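Local coordinates for lipoprotein (Clostridioides difficile, PDB 7RAG) that binds the CwlD amidase and allosterically activates it during spore formation, at residues T147-V155 and T165-Y173. Residues are numbered along the deposited sequence; the frame is centred on the assembly and turned at random.
Sequences TKNPEKMEV and TVKYKDFEY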
ATOM      1  N   THR A 147      21.996   3.763 -29.363  1.00 64.25           N
ATOM      2  CA  THR A 147      21.517   4.302 -28.103  1.00 63.90           C
ATOM      3  C   THR A 147      21.440   3.258 -26.998  1.00 63.56           C
ATOM      4  O   THR A 147      21.410   3.633 -25.820  1.00 65.13           O
ATOM      5  CB  THR A 147      20.138   4.927 -28.300  1.00 63.02           C
ATOM      6  OG1 THR A 147      19.186   3.909 -28.670  1.00 61.57           O
ATOM      7  CG2 THR A 147      20.207   5.993 -29.378  1.00 63.51           C
ATOM      8  N   LYS A 148      21.409   1.966 -27.349  1.00 63.22           N
ATOM      9  CA  LYS A 148      21.086   0.868 -26.430  1.00 62.86           C
ATOM     10  C   LYS A 148      19.730   1.062 -25.764  1.00 61.56           C
ATOM     11  O   LYS A 148      19.463   0.462 -24.722  1.00 61.47           O
ATOM     12  CB  LYS A 148      22.167   0.671 -25.354  1.00 65.87           C
ATOM     13  CG  LYS A 148      23.594   0.976 -25.822  1.00 68.26           C
ATOM     14  CD  LYS A 148      24.267  -0.237 -26.415  1.00 66.55           C
ATOM     15  CE  LYS A 148      25.184   0.144 -27.551  1.00 67.47           C
ATOM     16  NZ  LYS A 148      25.981   1.362 -27.286  1.00 71.45           N
ATOM     17  N   ASN A 149      18.870   1.931 -26.331  1.00 60.75           N
ATOM     18  CA  ASN A 149      17.509   2.007 -25.832  1.00 59.55           C
ATOM     19  C   ASN A 149      16.651   0.983 -26.565  1.00 62.69           C
ATOM     20  O   ASN A 149      16.882   0.705 -27.746  1.00 60.14           O
ATOM     21  CB  ASN A 149      16.921   3.405 -26.050  1.00 59.45           C
ATOM     22  CG  ASN A 149      17.642   4.507 -25.250  1.00 61.05           C
ATOM     23  OD1 ASN A 149      17.989   4.332 -24.079  1.00 61.31           O
ATOM     24  ND2 ASN A 149      17.848   5.650 -25.887  1.00 61.40           N
ATOM     25  N   PRO A 150      15.658   0.391 -25.909  1.00 60.09           N
ATOM     26  CA  PRO A 150      14.774  -0.544 -26.617  1.00 59.91           C
ATOM     27  C   PRO A 150      13.918   0.192 -27.636  1.00 56.08           C
ATOM     28  O   PRO A 150      13.411   1.284 -27.369  1.00 55.86           O
ATOM     29  CB  PRO A 150      13.919  -1.143 -25.494  1.00 55.93           C
ATOM     30  CG  PRO A 150      13.865  -0.070 -24.466  1.00 57.38           C
ATOM     31  CD  PRO A 150      15.206   0.648 -24.530  1.00 57.63           C
ATOM     32  N   GLU A 151      13.762  -0.406 -28.816  1.00 56.05           N
ATOM     33  CA  GLU A 151      12.899   0.165 -29.846  1.00 55.75           C
ATOM     34  C   GLU A 151      11.565  -0.559 -29.938  1.00 58.36           C
ATOM     35  O   GLU A 151      10.511   0.082 -29.994  1.00 54.17           O
ATOM     36  CB  GLU A 151      13.596   0.137 -31.210  1.00 56.80           C
ATOM     37  CG  GLU A 151      14.907   0.907 -31.244  1.00 67.53           C
ATOM     38  CD  GLU A 151      15.151   1.650 -32.562  1.00 75.37           C
ATOM     39  OE1 GLU A 151      14.792   1.114 -33.633  1.00 81.71           O
ATOM     40  OE2 GLU A 151      15.695   2.779 -32.525  1.00 69.60           O
ATOM     41  N   LYS A 152      11.588  -1.891 -29.934  1.00 59.35           N
ATOM     42  CA  LYS A 152      10.390  -2.669 -30.185  1.00 54.70           C
ATOM     43  C   LYS A 152      10.439  -3.963 -29.390  1.00 57.48           C
ATOM     44  O   LYS A 152      11.513  -4.514 -29.124  1.00 56.59           O
ATOM     45  CB  LYS A 152      10.240  -2.977 -31.675  1.00 54.72           C
ATOM     46  CG  LYS A 152       8.904  -3.549 -32.040  1.00 57.59           C
ATOM     47  CD  LYS A 152       8.702  -3.599 -33.547  1.00 60.18           C
ATOM     48  CE  LYS A 152       9.566  -4.670 -34.202  1.00 63.05           C
ATOM     49  NZ  LYS A 152       9.100  -4.958 -35.596  1.00 72.56           N
HETATM   50  N   MSE A 153       9.259  -4.451 -29.028  1.00 57.90           N
HETATM   51  CA  MSE A 153       9.162  -5.749 -28.403  1.00 54.29           C
HETATM   52  C   MSE A 153       7.973  -6.514 -28.935  1.00 56.06           C
HETATM   53  O   MSE A 153       6.910  -5.935 -29.108  1.00 58.41           O
HETATM   54  CB  MSE A 153       9.059  -5.621 -26.898  1.00 54.43           C
HETATM   55  CG  MSE A 153       9.161  -6.984 -26.251  1.00 68.06           C
HETATM   56 SE   MSE A 153       8.368  -7.123 -24.478  1.00 95.53          SE
HETATM   57  CE  MSE A 153       9.905  -6.443 -23.417  1.00 56.40           C
ATOM     58  N   GLU A 154       8.147  -7.805 -29.210  1.00 54.84           N
ATOM     59  CA  GLU A 154       7.074  -8.648 -29.725  1.00 55.73           C
ATOM     60  C   GLU A 154       6.904  -9.886 -28.851  1.00 58.30           C
ATOM     61  O   GLU A 154       7.880 -10.588 -28.557  1.00 58.55           O
ATOM     62  CB  GLU A 154       7.347  -9.065 -31.175  1.00 54.90           C
ATOM     63  CG  GLU A 154       7.474  -7.900 -32.147  1.00 54.83           C
ATOM     64  CD  GLU A 154       7.820  -8.348 -33.564  1.00 64.93           C
ATOM     65  OE1 GLU A 154       8.493  -9.395 -33.724  1.00 68.09           O
ATOM     66  OE2 GLU A 154       7.417  -7.651 -34.525  1.00 66.98           O
ATOM     67  N   VAL A 155       5.669 -10.149 -28.433  1.00 53.85           N
ATOM     68  CA  VAL A 155       5.293 -11.444 -27.883  1.00 54.44           C
ATOM     69  C   VAL A 155       4.713 -12.267 -29.033  1.00 56.94           C
ATOM     70  O   VAL A 155       3.732 -11.868 -29.674  1.00 54.88           O
ATOM     71  CB  VAL A 155       4.305 -11.288 -26.713  1.00 58.96           C
ATOM     72  CG1 VAL A 155       3.960 -12.639 -26.078  1.00 53.86           C
ATOM     73  CG2 VAL A 155       4.876 -10.341 -25.664  1.00 51.63           C
ATOM     74  N   THR A 165       2.653  -6.176 -29.721  1.00 51.00           N
ATOM     75  CA  THR A 165       3.751  -5.401 -30.282  1.00 50.53           C
ATOM     76  C   THR A 165       3.857  -4.085 -29.532  1.00 53.48           C
ATOM     77  O   THR A 165       2.946  -3.253 -29.600  1.00 54.62           O
ATOM     78  CB  THR A 165       3.563  -5.137 -31.773  1.00 51.37           C
ATOM     79  OG1 THR A 165       3.391  -6.385 -32.451  1.00 55.09           O
ATOM     80  CG2 THR A 165       4.803  -4.443 -32.331  1.00 52.25           C
ATOM     81  N   VAL A 166       4.980  -3.882 -28.857  1.00 50.91           N
ATOM     82  CA  VAL A 166       5.253  -2.651 -28.149  1.00 51.03           C
ATOM     83  C   VAL A 166       6.301  -1.885 -28.936  1.00 52.76           C
ATOM     84  O   VAL A 166       7.405  -2.389 -29.160  1.00 55.56           O
ATOM     85  CB  VAL A 166       5.743  -2.924 -26.719  1.00 53.37           C
ATOM     86  CG1 VAL A 166       6.100  -1.617 -26.034  1.00 50.80           C
ATOM     87  CG2 VAL A 166       4.705  -3.703 -25.934  1.00 49.34           C
ATOM     88  N   LYS A 167       5.973  -0.665 -29.333  1.00 52.11           N
ATOM     89  CA  LYS A 167       6.941   0.262 -29.914  1.00 52.52           C
ATOM     90  C   LYS A 167       7.234   1.348 -28.890  1.00 54.45           C
ATOM     91  O   LYS A 167       6.315   2.044 -28.435  1.00 53.65           O
ATOM     92  CB  LYS A 167       6.424   0.863 -31.223  1.00 54.57           C
ATOM     93  CG  LYS A 167       6.554  -0.085 -32.439  1.00 56.68           C
ATOM     94  CD  LYS A 167       5.570   0.257 -33.543  1.00 65.40           C
ATOM     95  CE  LYS A 167       5.860  -0.534 -34.835  1.00 69.65           C
ATOM     96  NZ  LYS A 167       6.306   0.352 -35.996  1.00 69.22           N
ATOM     97  N   TYR A 168       8.507   1.473 -28.518  1.00 54.95           N
ATOM     98  CA  TYR A 168       8.945   2.432 -27.508  1.00 57.14           C
ATOM     99  C   TYR A 168       9.284   3.775 -28.158  1.00 54.35           C
ATOM    100  O   TYR A 168      10.172   3.843 -29.009  1.00 57.48           O
ATOM    101  CB  TYR A 168      10.159   1.887 -26.756  1.00 54.63           C
ATOM    102  CG  TYR A 168       9.918   0.602 -25.997  1.00 53.14           C
ATOM    103  CD1 TYR A 168       9.565   0.616 -24.645  1.00 52.99           C
ATOM    104  CD2 TYR A 168      10.064  -0.633 -26.627  1.00 55.68           C
ATOM    105  CE1 TYR A 168       9.349  -0.570 -23.953  1.00 52.65           C
ATOM    106  CE2 TYR A 168       9.865  -1.823 -25.946  1.00 52.68           C
ATOM    107  CZ  TYR A 168       9.506  -1.786 -24.611  1.00 52.49           C
ATOM    108  OH  TYR A 168       9.301  -2.974 -23.955  1.00 56.62           O
ATOM    109  N   LYS A 169       8.598   4.835 -27.737  1.00 54.62           N
ATOM    110  CA  LYS A 169       8.822   6.195 -28.218  1.00 56.77           C
ATOM    111  C   LYS A 169       9.217   7.101 -27.052  1.00 58.77           C
ATOM    112  O   LYS A 169       8.730   6.930 -25.931  1.00 56.56           O
ATOM    113  CB  LYS A 169       7.551   6.761 -28.913  1.00 57.39           C
ATOM    114  CG  LYS A 169       7.004   5.911 -30.080  1.00 58.04           C
ATOM    115  CD  LYS A 169       7.716   6.205 -31.401  1.00 59.44           C
ATOM    116  CE  LYS A 169       7.569   5.067 -32.392  1.00 59.76           C
ATOM    117  NZ  LYS A 169       8.394   3.887 -31.975  1.00 70.45           N
ATOM    118  N   ASP A 170      10.101   8.070 -27.321  1.00 58.07           N
ATOM    119  CA  ASP A 170      10.465   9.122 -26.364  1.00 59.35           C
ATOM    120  C   ASP A 170      11.170   8.560 -25.133  1.00 59.39           C
ATOM    121  O   ASP A 170      10.898   8.996 -24.010  1.00 60.81           O
ATOM    122  CB  ASP A 170       9.251   9.946 -25.917  1.00 59.78           C
ATOM    123  CG  ASP A 170       8.480  10.559 -27.069  1.00 67.86           C
ATOM    124  OD1 ASP A 170       9.095  10.862 -28.116  1.00 69.12           O
ATOM    125  OD2 ASP A 170       7.246  10.750 -26.916  1.00 73.40           O
ATOM    126  N   PHE A 171      12.089   7.610 -25.336  1.00 60.81           N
ATOM    127  CA  PHE A 171      12.731   6.919 -24.220  1.00 59.34           C
ATOM    128  C   PHE A 171      13.790   7.802 -23.572  1.00 62.85           C
ATOM    129  O   PHE A 171      14.768   8.184 -24.218  1.00 70.77           O
ATOM    130  CB  PHE A 171      13.370   5.615 -24.680  1.00 58.16           C
ATOM    131  CG  PHE A 171      13.746   4.716 -23.547  1.00 64.31           C
ATOM    132  CD1 PHE A 171      12.839   3.788 -23.050  1.00 60.69           C
ATOM    133  CD2 PHE A 171      14.991   4.818 -22.944  1.00 64.76           C
ATOM    134  CE1 PHE A 171      13.175   2.965 -21.994  1.00 60.40           C
ATOM    135  CE2 PHE A 171      15.334   3.995 -21.883  1.00 63.15           C
ATOM    136  CZ  PHE A 171      14.425   3.068 -21.409  1.00 60.74           C
ATOM    137  N   GLU A 172      13.624   8.093 -22.289  1.00 64.19           N
ATOM    138  CA  GLU A 172      14.632   8.817 -21.529  1.00 68.77           C
ATOM    139  C   GLU A 172      14.917   8.062 -20.237  1.00 66.73           C
ATOM    140  O   GLU A 172      14.040   7.376 -19.708  1.00 65.73           O
ATOM    141  CB  GLU A 172      14.168  10.256 -21.241  1.00 75.27           C
ATOM    142  CG  GLU A 172      12.940  10.331 -20.342  1.00 80.12           C
ATOM    143  CD  GLU A 172      12.232  11.679 -20.400  1.00 96.30           C
ATOM    144  OE1 GLU A 172      12.358  12.376 -21.436  1.00100.32           O
ATOM    145  OE2 GLU A 172      11.545  12.034 -19.409  1.00100.17           O
ATOM    146  N   TYR A 173      16.151   8.177 -19.740  1.00 69.02           N
ATOM    147  CA  TYR A 173      16.539   7.529 -18.492  1.00 68.87           C
ATOM    148  C   TYR A 173      17.527   8.401 -17.721  1.00 68.28           C
ATOM    149  O   TYR A 173      18.145   9.317 -18.267  1.00 69.12           O
ATOM    150  CB  TYR A 173      17.149   6.135 -18.725  1.00 65.27           C
ATOM    151  CG  TYR A 173      18.434   6.168 -19.496  1.00 66.93           C
ATOM    152  CD1 TYR A 173      19.661   6.296 -18.852  1.00 69.52           C
ATOM    153  CD2 TYR A 173      18.424   6.096 -20.876  1.00 64.44           C
ATOM    154  CE1 TYR A 173      20.843   6.345 -19.573  1.00 68.05           C
ATOM    155  CE2 TYR A 173      19.588   6.141 -21.602  1.00 65.61           C
ATOM    156  CZ  TYR A 173      20.799   6.269 -20.956  1.00 70.67           C
ATOM    157  OH  TYR A 173      21.960   6.328 -21.712  1.00 69.27           O
TER
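Pro-150 makes CH-pi contacts with two aromatic rings, Tyr-168 before and Phe-171 after the corner at Asp-170, which meet it from directions roughly at right angles. Its CD sits 4.0 Å from the centroid of the Phe-171 ring, 11° off the normal, whereas its CB covers the Tyr-168 ring nearer the rim, 4.2 Å from that centroid. Val-166 CG1 takes the opposite face of Tyr-168, and the backbone of Glu-151 and Lys-152 borders its edge. Tyr-168 CG stands anti to its carbonyl carbon (chi1 -62°), which carries the ring along the neighbouring strand to Met-153, a selenomethionine whose CE lies 3.6 Å from Tyr-168 OH; that hydroxyl is hydrogen-bonded to Gly-102 O. Strands 150-156 and 162-173 form an antiparallel beta hairpin. Met-153 and Val-166 are a hydrogen-bonded pair of it: each N reaches the other's O at 2.8 Å, both in the carbonyl plane. By contrast, Tyr-168 N meets Glu-151 O at 2.9 Å, tilted 34° from the Glu-151 carbonyl plane, beside the classic beta bulge that Glu-151 and Lys-152 form opposite Tyr-142. Asn-149 OD1 approaches Phe-171 CD2 obliquely at 3.2 Å. Strand 162-173, outermost within this chain, pairs antiparallel with a strand of the second subunit, another copy of this protein, continuing the sheet.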